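Local atomic coordinates of hexokinase (Schistosoma mansoni, PDB entry 1BDG), a protein that catalyses the ATP-dependent phosphorylation of hexoses such as glucose, mannose and fructose to their 6-phosphates, the step by which glucose enters glycolysis. Residues Q7-E10 with K11-I15; C261-Q265 with F266-M270; I299-L302 with V303-I307; T342-M345 with L346-L350; V24-E27 with E28-D31. All coordinates share one frame; numbering follows the deposited sequence.

Contact 1 (Q7-E10 with K11-I15); sequences QLFE and KVVEI
Phe9 and Val13 meet one helical turn apart: the methyl CG2 of Val13 reaches the CE2 corner of the Phe9 ring at 3.7 Å, approaching it obliquely. The phenyl group leaves the helix with CG trans to its own backbone N (chi1 -173°), which swings the CD2-CE2 side of the ring to the Val13 methyl. A second, looser pair forms three residues apart. Here the extended chain of Lys11 runs back toward the N terminus and passes Leu8, whose CD2 lies 4.1 Å from Lys11 CD and 3.9 Å from Lys11 NZ; the contact is one of van der Waals packing along the lysine. Behind these side chains stands the backbone of the helix. Val13 N donates to Phe9 O at 3.0 Å, fixing the spacing of Phe9 and Val13, while Lys11 N is shared between Leu8 O at 3.1 Å and, weakly, Gln7 O. The bonds from Val12 N to Leu8 O and from Glu14 N to Glu10 O are also weak. Glu10 turns its carboxylate back to Gln6. Beyond the first shell, Phe9 takes a cation-pi contact from Arg361 and an edge-to-face contact from Tyr365. Leu8 and Val12 pack on Ile358 and Ile362 of the same helix, 357-389, and Val12 also meets Leu302 of helix 288-304, so that helix 5-16 rests its apolar side on both of these helices.

Contact 2 (C261-Q265 with F266-M270); sequences CWRTQ and FDKSM
Phe266, in the first turn of the helix, has the Gln265 side chain over one face of its ring, with Gln265 CG standing over the centre in a CH-pi contact, 4.1 Å from the centroid. Phe266 N makes a weak capping bond to Thr264 OG1. Asp267 follows and reaches back to the same threonine. Its OD2 accepts from Thr264 N at 3.1 Å through the anti lone pair, in an almost straight bond of 174°; together with the capping bond of the threonine side chain this forms a capping box. A weak bond from Thr264 OG1 reaches Asp267 OD2 as well. Lys268 comes next: its N donates to Thr264 O at 3.1 Å, and its CG lies 3.9 Å from Arg263 NH2, where the aliphatic part of the lysine crosses the guanidinium at a slant. That arginine has long, weak ion pairs with Asp260 and Asp271. Ser269 N continues the helix with a bond to Gln265 O at 2.9 Å, and a water bridges Ser269 OG to Gln265 OE1. Asp267 OD2 also forms a salt bridge with Arg373. With a backbone N-H, a hydroxyl and an arginine gathered round one oxygen at the start of a helix, the carboxylate is probably held as the anion, and the N-cap is joined through it to helix 357-389.

Contact 3 (I299-L302 with V303-I307); sequences IVYL and VEQKI
Tyr301 and Gln305 lie one turn apart with their flat groups nearly parallel, the ring and amide planes being 15° apart. The glutamine comes over one face of the ring: its CG sits 3.6 Å above the plane, displaced toward the rim, and among the ring atoms it is nearest to CZ. This is a CH-pi contact, 4.0 Å from CG to the ring centroid. A bend at chi2 (-58°) folds the Gln305 chain back over the tyrosine, so the amide stays near the phenol end, with Gln305 CD 4.1 Å from Tyr301 OH. The Gln305 amide also gives a weak bond from NE2 to Glu304 OE2. On another side of the helix the pairing is purely apolar. Leu302 sends CD2 to within 4.0 Å of Ile307 CB, the two side chains meeting at a slant, and Ile362 touches both. Ile299 and Val303 make a looser contact through their CG2 methyls at 4.4 Å, and both also meet Leu308 in the chain that follows. The backbone explains how Leu302 and Ile307, five residues apart, come together: Lys306 adopts a positive phi of 61°, Ile307 N bonds to Leu302 O at 2.8 Å, and Lys306 N bonds to Val303 O at 3.1 Å. This is a Schellman motif with Lys306 as the C-prime residue, and the Leu302-Ile307 pair is the hydrophobic contact that commonly straddles such a helix end. Here it terminates helix 288-304 of the predicted large subdomain.

Contact 4 (T342-M345 with L346-L350); sequences THYM and LTDDL
Met345 packs tightly on the buried side of the helix, its CE methyl 3.9 Å from Leu346 CD2 and 4.2 Å from Leu350 CD1. Tyr327, one of the residues probably involved in ATP binding, and Val331 also press on the methionine, while Val363 touches both Met345 and Leu346. The backbone widens here: Met345 O takes a bond from Leu350 N at 2.9 Å and a weak one from Asp349 N, the pattern of a pi-type turn. The outer side is more open and polar. Tyr344, with CG trans to its backbone N (chi1 161°), lays its ring over the next turn, and Asp348 CB stands beneath one face, 3.6 Å from the centroid in a CH-pi contact. The Asp348 carboxylate is inclined by only 25° to the ring plane, whereas that of Asp349 stands nearly perpendicular to it and brings OD2 obliquely to Tyr344 CE1 at 3.5 Å. A looser pair is formed by His343, whose ring has Thr347 CG2 over one face; its ND1 bonds to Asn360. Thr347 OG1 donates to Tyr344 O at 3.2 Å from above the carbonyl plane, on the same face as Asp348 N, so two donors grip that oxygen. Carboxylates at the C-terminal end of a helix meet the negative end of its dipole, which would tend to raise their pKa values somewhat.

Contact 5 (V24-E27 with E28-D31); sequences VDYE and EICD
The Tyr26 ring receives Ile29 CD1 obliquely, and the nearest ring atom, Tyr26 CD1, lies 4.2 Å from that methyl. The two side chains stand side by side and point the same way, three residues apart on one flank of the helix. Each has its first side-chain branch trans to its carbonyl carbon, Tyr26 with chi1 at -63° and Ile29 CG1 at -75°, which accounts for their common direction. Around the ring, outside the helix, lie Leu21, Leu377 and Arg373, with Met416 and Leu420 of helix 409-420, and Cys30 touches Cys384 and Arg387 of helix 357-389. The flat carboxylate of Asp25 is held at both oxygens: OD2 by Ser22 N and OD1, weakly, by Trp262 NE1. Its CB also lies 4.3 Å from Ile29 CD1. The backbone bonds are regular, with Glu28 N donating to Val24 O at 3.1 Å, Ile29 N to Asp25 O at 3.0 Å, Cys30 N to Tyr26 O at 2.9 Å and Asp31 N to Glu27 O at 2.8 Å. The other flank is acidic. Buried Tyr26, Ile29 and Cys30 set against acidic Glu27, Glu28 and Asp31 make this an amphipathic alpha-helix: Tyr26 faces helices 357-389 and 409-420, Cys30 faces helix 357-389, and Ile29 packs on the loop residues Leu259 and Trp262.

All five contacts are local, and each spans a few consecutive residues along a helix or at its end, so none closes a long loop, nests in another or crosses it; along the chain they run in the order 1, 5, 2, 3, 4. Contact 1, near the N terminus, meets contact 2 through Ile15 CG2 and Phe266 CZ at 3.7 Å, and contact 3 through Ile15 and Tyr301. Phe266 also touches Tyr301, so the three pack together. Contact 5, on helix 23-41, joins contact 2 through Trp262, which rests on Glu28 and Ile29. Contact 4 lies about 5 Å from contact 3 at their nearest atoms, without touching. Helix 357-389 runs past all five, tying the N-terminal helices to the predicted large subdomain.

Contact 1 (Q7-E10 with K11-I15)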
# COMPACT_ATOMS: atom_id res chain seq x y z
N GLN A 7 -22.10 15.03 -27.52
CA GLN A 7 -22.58 13.65 -27.70
C GLN A 7 -21.50 12.64 -27.30
O GLN A 7 -21.79 11.67 -26.60
CB GLN A 7 -23.03 13.39 -29.15
CG GLN A 7 -24.44 13.86 -29.49
CD GLN A 7 -24.83 13.50 -30.93
OE1 GLN A 7 -24.97 14.37 -31.79
NE2 GLN A 7 -24.99 12.20 -31.20
N LEU A 8 -20.26 12.86 -27.75
CA LEU A 8 -19.16 11.95 -27.44
C LEU A 8 -18.95 11.87 -25.94
O LEU A 8 -18.74 10.77 -25.41
CB LEU A 8 -17.85 12.40 -28.09
CG LEU A 8 -17.68 12.16 -29.58
CD1 LEU A 8 -16.23 12.42 -29.94
CD2 LEU A 8 -18.03 10.73 -29.90
N PHE A 9 -19.02 13.01 -25.26
CA PHE A 9 -18.83 13.04 -23.83
C PHE A 9 -19.90 12.23 -23.11
O PHE A 9 -19.60 11.47 -22.19
CB PHE A 9 -18.82 14.46 -23.31
CG PHE A 9 -18.47 14.55 -21.86
CD1 PHE A 9 -17.14 14.46 -21.45
CD2 PHE A 9 -19.46 14.69 -20.89
CE1 PHE A 9 -16.81 14.50 -20.09
CE2 PHE A 9 -19.15 14.73 -19.54
CZ PHE A 9 -17.83 14.64 -19.13
N GLU A 10 -21.15 12.36 -23.54
CA GLU A 10 -22.23 11.61 -22.91
C GLU A 10 -22.05 10.09 -23.04
O GLU A 10 -22.63 9.33 -22.26
CB GLU A 10 -23.60 12.05 -23.42
CG GLU A 10 -24.28 13.07 -22.48
CD GLU A 10 -24.60 14.40 -23.16
OE1 GLU A 10 -23.64 15.07 -23.59
OE2 GLU A 10 -25.80 14.77 -23.24
N LYS A 11 -21.26 9.64 -24.02
CA LYS A 11 -20.98 8.22 -24.19
C LYS A 11 -20.01 7.82 -23.07
O LYS A 11 -20.21 6.81 -22.37
CB LYS A 11 -20.31 7.95 -25.53
CG LYS A 11 -21.21 8.18 -26.69
CD LYS A 11 -20.48 8.05 -28.01
CE LYS A 11 -21.52 7.99 -29.14
NZ LYS A 11 -20.92 8.17 -30.50
N VAL A 12 -18.97 8.64 -22.89
CA VAL A 12 -17.98 8.40 -21.85
C VAL A 12 -18.68 8.31 -20.49
O VAL A 12 -18.32 7.49 -19.64
CB VAL A 12 -16.88 9.49 -21.84
CG1 VAL A 12 -15.89 9.25 -20.71
CG2 VAL A 12 -16.16 9.50 -23.16
N VAL A 13 -19.71 9.12 -20.28
CA VAL A 13 -20.40 9.06 -19.01
C VAL A 13 -21.07 7.70 -18.81
O VAL A 13 -20.89 7.05 -17.78
CB VAL A 13 -21.43 10.18 -18.89
CG1 VAL A 13 -22.35 9.93 -17.68
CG2 VAL A 13 -20.70 11.51 -18.76
N GLU A 14 -21.76 7.24 -19.84
CA GLU A 14 -22.48 5.98 -19.81
C GLU A 14 -21.56 4.76 -19.63
O GLU A 14 -21.90 3.79 -18.94
CB GLU A 14 -23.31 5.86 -21.09
CG GLU A 14 -24.59 5.06 -20.95
CD GLU A 14 -25.48 5.56 -19.83
OE1 GLU A 14 -25.34 6.76 -19.45
OE2 GLU A 14 -26.31 4.76 -19.32
N ILE A 15 -20.38 4.83 -20.23
CA ILE A 15 -19.40 3.75 -20.16
C ILE A 15 -18.75 3.72 -18.77
O ILE A 15 -18.60 2.64 -18.16
CB ILE A 15 -18.32 3.91 -21.30
CG1 ILE A 15 -19.02 3.81 -22.66
CG2 ILE A 15 -17.18 2.89 -21.17
CD1 ILE A 15 -18.35 4.56 -23.76

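Contact 2 (C261-Q265 with F266-M270)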
# COMPACT_ATOMS: atom_id res chain seq x y z
N CYS A 261 -19.59 -7.46 -8.01
CA CYS A 261 -20.66 -6.64 -8.54
C CYS A 261 -20.16 -5.25 -8.86
O CYS A 261 -20.73 -4.54 -9.70
CB CYS A 261 -21.77 -6.51 -7.50
SG CYS A 261 -22.51 -8.06 -7.12
N TRP A 262 -19.07 -4.88 -8.20
CA TRP A 262 -18.49 -3.56 -8.34
C TRP A 262 -17.27 -3.48 -9.25
O TRP A 262 -16.83 -2.39 -9.61
CB TRP A 262 -18.20 -3.04 -6.94
CG TRP A 262 -19.44 -3.07 -6.09
CD1 TRP A 262 -20.49 -2.21 -6.14
CD2 TRP A 262 -19.77 -4.03 -5.07
NE1 TRP A 262 -21.44 -2.56 -5.23
CE2 TRP A 262 -21.03 -3.68 -4.55
CE3 TRP A 262 -19.12 -5.16 -4.55
CZ2 TRP A 262 -21.66 -4.40 -3.55
CZ3 TRP A 262 -19.75 -5.88 -3.55
CH2 TRP A 262 -21.01 -5.50 -3.06
N ARG A 263 -16.72 -4.62 -9.62
CA ARG A 263 -15.58 -4.64 -10.52
C ARG A 263 -16.08 -4.51 -11.96
O ARG A 263 -17.05 -5.17 -12.36
CB ARG A 263 -14.77 -5.91 -10.33
CG ARG A 263 -14.16 -5.98 -8.94
CD ARG A 263 -13.35 -7.24 -8.70
NE ARG A 263 -12.21 -7.32 -9.60
CZ ARG A 263 -12.13 -8.13 -10.65
NH1 ARG A 263 -13.13 -8.97 -10.96
NH2 ARG A 263 -11.04 -8.08 -11.41
N THR A 264 -15.46 -3.60 -12.71
CA THR A 264 -15.80 -3.33 -14.11
C THR A 264 -14.86 -4.07 -15.06
O THR A 264 -13.92 -4.74 -14.61
CB THR A 264 -15.71 -1.82 -14.41
OG1 THR A 264 -14.35 -1.40 -14.35
CG2 THR A 264 -16.52 -1.02 -13.40
N GLN A 265 -15.10 -3.94 -16.36
CA GLN A 265 -14.27 -4.62 -17.37
C GLN A 265 -12.85 -4.07 -17.46
O GLN A 265 -11.93 -4.77 -17.87
CB GLN A 265 -14.94 -4.61 -18.76
CG GLN A 265 -15.37 -3.23 -19.26
CD GLN A 265 -15.56 -3.17 -20.78
OE1 GLN A 265 -14.59 -3.08 -21.55
NE2 GLN A 265 -16.81 -3.18 -21.21
N PHE A 266 -12.69 -2.82 -17.06
CA PHE A 266 -11.40 -2.16 -17.07
C PHE A 266 -10.57 -2.75 -15.93
O PHE A 266 -9.36 -2.91 -16.03
CB PHE A 266 -11.63 -0.67 -16.89
CG PHE A 266 -12.60 -0.10 -17.88
CD1 PHE A 266 -12.29 -0.05 -19.23
CD2 PHE A 266 -13.85 0.36 -17.47
CE1 PHE A 266 -13.20 0.44 -20.16
CE2 PHE A 266 -14.76 0.85 -18.39
CZ PHE A 266 -14.43 0.89 -19.75
N ASP A 267 -11.26 -3.10 -14.85
CA ASP A 267 -10.64 -3.71 -13.68
C ASP A 267 -10.20 -5.14 -14.04
O ASP A 267 -9.16 -5.61 -13.59
CB ASP A 267 -11.65 -3.74 -12.51
CG ASP A 267 -11.85 -2.39 -11.85
OD1 ASP A 267 -10.85 -1.69 -11.56
OD2 ASP A 267 -13.01 -2.03 -11.57
N LYS A 268 -11.00 -5.79 -14.89
CA LYS A 268 -10.72 -7.16 -15.31
C LYS A 268 -9.62 -7.27 -16.34
O LYS A 268 -8.77 -8.14 -16.22
CB LYS A 268 -12.00 -7.84 -15.82
CG LYS A 268 -13.06 -7.95 -14.78
CD LYS A 268 -14.32 -8.60 -15.28
CE LYS A 268 -15.37 -8.46 -14.18
NZ LYS A 268 -16.53 -9.36 -14.28
N SER A 269 -9.60 -6.39 -17.34
CA SER A 269 -8.55 -6.46 -18.35
C SER A 269 -7.24 -5.87 -17.84
O SER A 269 -6.19 -6.10 -18.43
CB SER A 269 -8.98 -5.79 -19.64
OG SER A 269 -9.24 -4.42 -19.44
N MET A 270 -7.32 -5.08 -16.77
CA MET A 270 -6.15 -4.48 -16.12
C MET A 270 -5.56 -5.63 -15.30
O MET A 270 -4.37 -5.93 -15.37
CB MET A 270 -6.60 -3.34 -15.20
CG MET A 270 -5.52 -2.43 -14.60
SD MET A 270 -4.66 -3.06 -13.16
CE MET A 270 -5.93 -3.18 -12.06
O HOH W 1 -11.43 -3.01 -21.14

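Contact 3 (I299-L302 with V303-I307)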
# COMPACT_ATOMS: atom_id res chain seq x y z
N ILE A 299 -8.95 4.45 -21.71
CA ILE A 299 -8.53 5.16 -22.92
C ILE A 299 -8.43 4.19 -24.09
O ILE A 299 -9.25 4.27 -25.01
CB ILE A 299 -7.18 5.90 -22.73
CG1 ILE A 299 -7.38 7.07 -21.76
CG2 ILE A 299 -6.68 6.45 -24.06
CD1 ILE A 299 -6.10 7.81 -21.44
N VAL A 300 -7.47 3.28 -24.06
CA VAL A 300 -7.33 2.28 -25.13
C VAL A 300 -8.71 1.73 -25.59
O VAL A 300 -8.95 1.57 -26.80
CB VAL A 300 -6.37 1.15 -24.70
CG1 VAL A 300 -6.49 -0.05 -25.63
CG2 VAL A 300 -4.95 1.66 -24.69
N TYR A 301 -9.63 1.51 -24.65
CA TYR A 301 -10.97 1.04 -24.99
C TYR A 301 -11.72 2.13 -25.77
O TYR A 301 -12.33 1.86 -26.81
CB TYR A 301 -11.77 0.72 -23.73
CG TYR A 301 -13.24 0.49 -24.01
CD1 TYR A 301 -13.66 -0.57 -24.82
CD2 TYR A 301 -14.22 1.36 -23.52
CE1 TYR A 301 -15.01 -0.77 -25.11
CE2 TYR A 301 -15.58 1.17 -23.81
CZ TYR A 301 -15.96 0.10 -24.61
OH TYR A 301 -17.28 -0.10 -24.91
N LEU A 302 -11.69 3.35 -25.23
CA LEU A 302 -12.35 4.50 -25.84
C LEU A 302 -11.82 4.77 -27.23
O LEU A 302 -12.54 5.28 -28.08
CB LEU A 302 -12.12 5.75 -24.98
CG LEU A 302 -12.95 5.92 -23.72
CD1 LEU A 302 -12.36 7.03 -22.84
CD2 LEU A 302 -14.40 6.21 -24.11
N VAL A 303 -10.54 4.47 -27.45
CA VAL A 303 -9.93 4.69 -28.75
C VAL A 303 -10.39 3.69 -29.79
O VAL A 303 -10.54 4.05 -30.96
CB VAL A 303 -8.37 4.72 -28.65
CG1 VAL A 303 -7.73 4.28 -29.96
CG2 VAL A 303 -7.89 6.13 -28.31
N GLU A 304 -10.67 2.45 -29.40
CA GLU A 304 -11.13 1.49 -30.40
C GLU A 304 -12.60 1.66 -30.72
O GLU A 304 -13.10 1.08 -31.68
CB GLU A 304 -10.81 0.05 -30.03
CG GLU A 304 -11.37 -0.44 -28.75
CD GLU A 304 -11.45 -1.93 -28.74
OE1 GLU A 304 -10.41 -2.59 -28.47
OE2 GLU A 304 -12.55 -2.43 -29.06
N GLN A 305 -13.29 2.40 -29.87
CA GLN A 305 -14.69 2.71 -30.11
C GLN A 305 -14.74 4.07 -30.84
O GLN A 305 -15.79 4.69 -30.90
CB GLN A 305 -15.47 2.84 -28.80
CG GLN A 305 -15.58 1.56 -28.02
CD GLN A 305 -16.23 0.45 -28.81
OE1 GLN A 305 -17.40 0.53 -29.17
NE2 GLN A 305 -15.48 -0.63 -29.06
N LYS A 306 -13.59 4.55 -31.31
CA LYS A 306 -13.53 5.83 -32.01
C LYS A 306 -13.99 7.04 -31.18
O LYS A 306 -14.30 8.10 -31.73
CB LYS A 306 -14.34 5.74 -33.31
CG LYS A 306 -13.59 5.16 -34.52
CD LYS A 306 -13.10 3.71 -34.29
CE LYS A 306 -12.47 3.11 -35.56
NZ LYS A 306 -12.02 1.71 -35.33
N ILE A 307 -14.02 6.90 -29.86
CA ILE A 307 -14.46 7.99 -28.99
C ILE A 307 -13.31 8.89 -28.52
O ILE A 307 -13.55 9.94 -27.95
CB ILE A 307 -15.28 7.46 -27.78
CG1 ILE A 307 -16.38 6.50 -28.29
CG2 ILE A 307 -15.98 8.60 -27.04
CD1 ILE A 307 -17.27 5.87 -27.21

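Contact 4 (T342-M345 with L346-L350)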
# COMPACT_ATOMS: atom_id res chain seq x y z
N THR A 342 -4.30 18.31 -18.10
CA THR A 342 -4.72 17.13 -18.86
C THR A 342 -4.07 17.24 -20.22
O THR A 342 -3.31 16.36 -20.62
CB THR A 342 -6.24 17.08 -19.05
OG1 THR A 342 -6.88 17.12 -17.77
CG2 THR A 342 -6.66 15.81 -19.76
N HIS A 343 -4.31 18.37 -20.87
CA HIS A 343 -3.76 18.66 -22.19
C HIS A 343 -2.25 18.40 -22.27
O HIS A 343 -1.79 17.64 -23.12
CB HIS A 343 -4.05 20.11 -22.56
CG HIS A 343 -3.66 20.46 -23.96
ND1 HIS A 343 -4.41 20.10 -25.06
CD2 HIS A 343 -2.59 21.13 -24.43
CE1 HIS A 343 -3.81 20.53 -26.15
NE2 HIS A 343 -2.70 21.16 -25.80
N TYR A 344 -1.50 19.03 -21.38
CA TYR A 344 -0.06 18.84 -21.36
C TYR A 344 0.28 17.36 -21.24
O TYR A 344 1.24 16.90 -21.84
CB TYR A 344 0.57 19.64 -20.21
CG TYR A 344 1.97 19.18 -19.81
CD1 TYR A 344 2.15 18.12 -18.91
CD2 TYR A 344 3.11 19.82 -20.30
CE1 TYR A 344 3.42 17.70 -18.53
CE2 TYR A 344 4.39 19.40 -19.92
CZ TYR A 344 4.54 18.34 -19.03
OH TYR A 344 5.79 17.92 -18.66
N MET A 345 -0.51 16.62 -20.47
CA MET A 345 -0.23 15.20 -20.25
C MET A 345 -0.30 14.40 -21.53
O MET A 345 0.64 13.68 -21.87
CB MET A 345 -1.19 14.59 -19.23
CG MET A 345 -0.96 13.11 -18.99
SD MET A 345 -2.16 12.47 -17.82
CE MET A 345 -3.31 11.68 -18.91
N LEU A 346 -1.41 14.53 -22.24
CA LEU A 346 -1.62 13.81 -23.48
C LEU A 346 -0.48 14.06 -24.47
O LEU A 346 0.12 13.10 -24.98
CB LEU A 346 -2.95 14.20 -24.11
CG LEU A 346 -4.27 14.02 -23.34
CD1 LEU A 346 -5.44 13.99 -24.33
CD2 LEU A 346 -4.23 12.72 -22.53
N THR A 347 -0.13 15.33 -24.68
CA THR A 347 0.90 15.73 -25.63
C THR A 347 2.36 15.56 -25.17
O THR A 347 3.23 15.09 -25.93
CB THR A 347 0.74 17.19 -25.98
OG1 THR A 347 1.11 17.97 -24.84
CG2 THR A 347 -0.70 17.48 -26.32
N ASP A 348 2.63 15.98 -23.95
CA ASP A 348 3.96 15.90 -23.39
C ASP A 348 4.41 14.60 -22.72
O ASP A 348 5.53 14.12 -22.99
CB ASP A 348 4.17 17.06 -22.45
CG ASP A 348 4.83 18.21 -23.12
OD1 ASP A 348 6.02 18.03 -23.44
OD2 ASP A 348 4.17 19.26 -23.33
N ASP A 349 3.61 14.08 -21.80
CA ASP A 349 4.01 12.85 -21.13
C ASP A 349 3.73 11.66 -22.05
O ASP A 349 4.64 10.89 -22.35
CB ASP A 349 3.32 12.71 -19.77
CG ASP A 349 3.78 13.77 -18.75
OD1 ASP A 349 4.98 14.13 -18.74
OD2 ASP A 349 2.93 14.26 -17.97
N LEU A 350 2.52 11.59 -22.61
CA LEU A 350 2.16 10.48 -23.51
C LEU A 350 2.45 10.73 -25.00
O LEU A 350 2.23 9.85 -25.84
CB LEU A 350 0.69 10.12 -23.34
CG LEU A 350 0.25 9.77 -21.92
CD1 LEU A 350 -1.25 9.48 -21.88
CD2 LEU A 350 1.05 8.59 -21.39

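Contact 5 (V24-E27 with E28-D31)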
# COMPACT_ATOMS: atom_id res chain seq x y z
N VAL A 24 -24.46 3.64 -0.59
CA VAL A 24 -24.97 2.32 -0.24
C VAL A 24 -23.99 1.27 -0.71
O VAL A 24 -23.73 0.30 0.01
CB VAL A 24 -26.40 2.03 -0.81
CG1 VAL A 24 -26.87 0.67 -0.29
CG2 VAL A 24 -27.40 3.13 -0.41
N ASP A 25 -23.39 1.47 -1.88
CA ASP A 25 -22.44 0.48 -2.38
C ASP A 25 -21.31 0.32 -1.38
O ASP A 25 -21.05 -0.79 -0.92
CB ASP A 25 -21.91 0.86 -3.76
CG ASP A 25 -22.95 0.69 -4.85
OD1 ASP A 25 -23.86 -0.14 -4.69
OD2 ASP A 25 -22.84 1.37 -5.89
N TYR A 26 -20.70 1.42 -0.97
CA TYR A 26 -19.61 1.38 -0.01
C TYR A 26 -20.03 0.76 1.32
O TYR A 26 -19.28 -0.03 1.89
CB TYR A 26 -19.00 2.76 0.16
CG TYR A 26 -18.40 3.26 -1.13
CD1 TYR A 26 -17.48 2.48 -1.82
CD2 TYR A 26 -18.78 4.48 -1.68
CE1 TYR A 26 -16.96 2.89 -3.03
CE2 TYR A 26 -18.25 4.90 -2.90
CZ TYR A 26 -17.35 4.09 -3.57
OH TYR A 26 -16.85 4.44 -4.78
N GLU A 27 -21.22 1.09 1.81
CA GLU A 27 -21.71 0.51 3.06
C GLU A 27 -21.56 -1.02 2.93
O GLU A 27 -21.05 -1.69 3.82
CB GLU A 27 -23.18 0.89 3.32
CG GLU A 27 -23.42 2.41 3.50
CD GLU A 27 -24.90 2.83 3.67
OE1 GLU A 27 -25.80 2.17 3.10
OE2 GLU A 27 -25.16 3.85 4.34
N GLU A 28 -21.91 -1.55 1.77
CA GLU A 28 -21.82 -2.97 1.49
C GLU A 28 -20.40 -3.51 1.37
O GLU A 28 -20.09 -4.54 1.98
CB GLU A 28 -22.55 -3.29 0.20
CG GLU A 28 -22.63 -4.76 -0.08
CD GLU A 28 -24.04 -5.22 0.02
OE1 GLU A 28 -24.92 -4.47 -0.50
OE2 GLU A 28 -24.28 -6.30 0.64
N ILE A 29 -19.55 -2.89 0.56
CA ILE A 29 -18.16 -3.36 0.44
C ILE A 29 -17.66 -3.50 1.88
O ILE A 29 -17.27 -4.58 2.32
CB ILE A 29 -17.26 -2.37 -0.35
CG1 ILE A 29 -17.56 -2.47 -1.85
CG2 ILE A 29 -15.79 -2.64 -0.08
CD1 ILE A 29 -18.61 -1.50 -2.33
N CYS A 30 -17.78 -2.41 2.64
CA CYS A 30 -17.39 -2.38 4.04
C CYS A 30 -18.02 -3.53 4.82
O CYS A 30 -17.32 -4.25 5.53
CB CYS A 30 -17.81 -1.05 4.66
SG CYS A 30 -17.83 -1.02 6.43
N ASP A 31 -19.31 -3.75 4.63
CA ASP A 31 -20.06 -4.81 5.30
C ASP A 31 -19.51 -6.19 5.00
O ASP A 31 -19.35 -7.01 5.90
CB ASP A 31 -21.52 -4.77 4.87
CG ASP A 31 -22.46 -4.92 6.01
OD1 ASP A 31 -22.36 -4.10 6.94
OD2 ASP A 31 -23.31 -5.84 5.98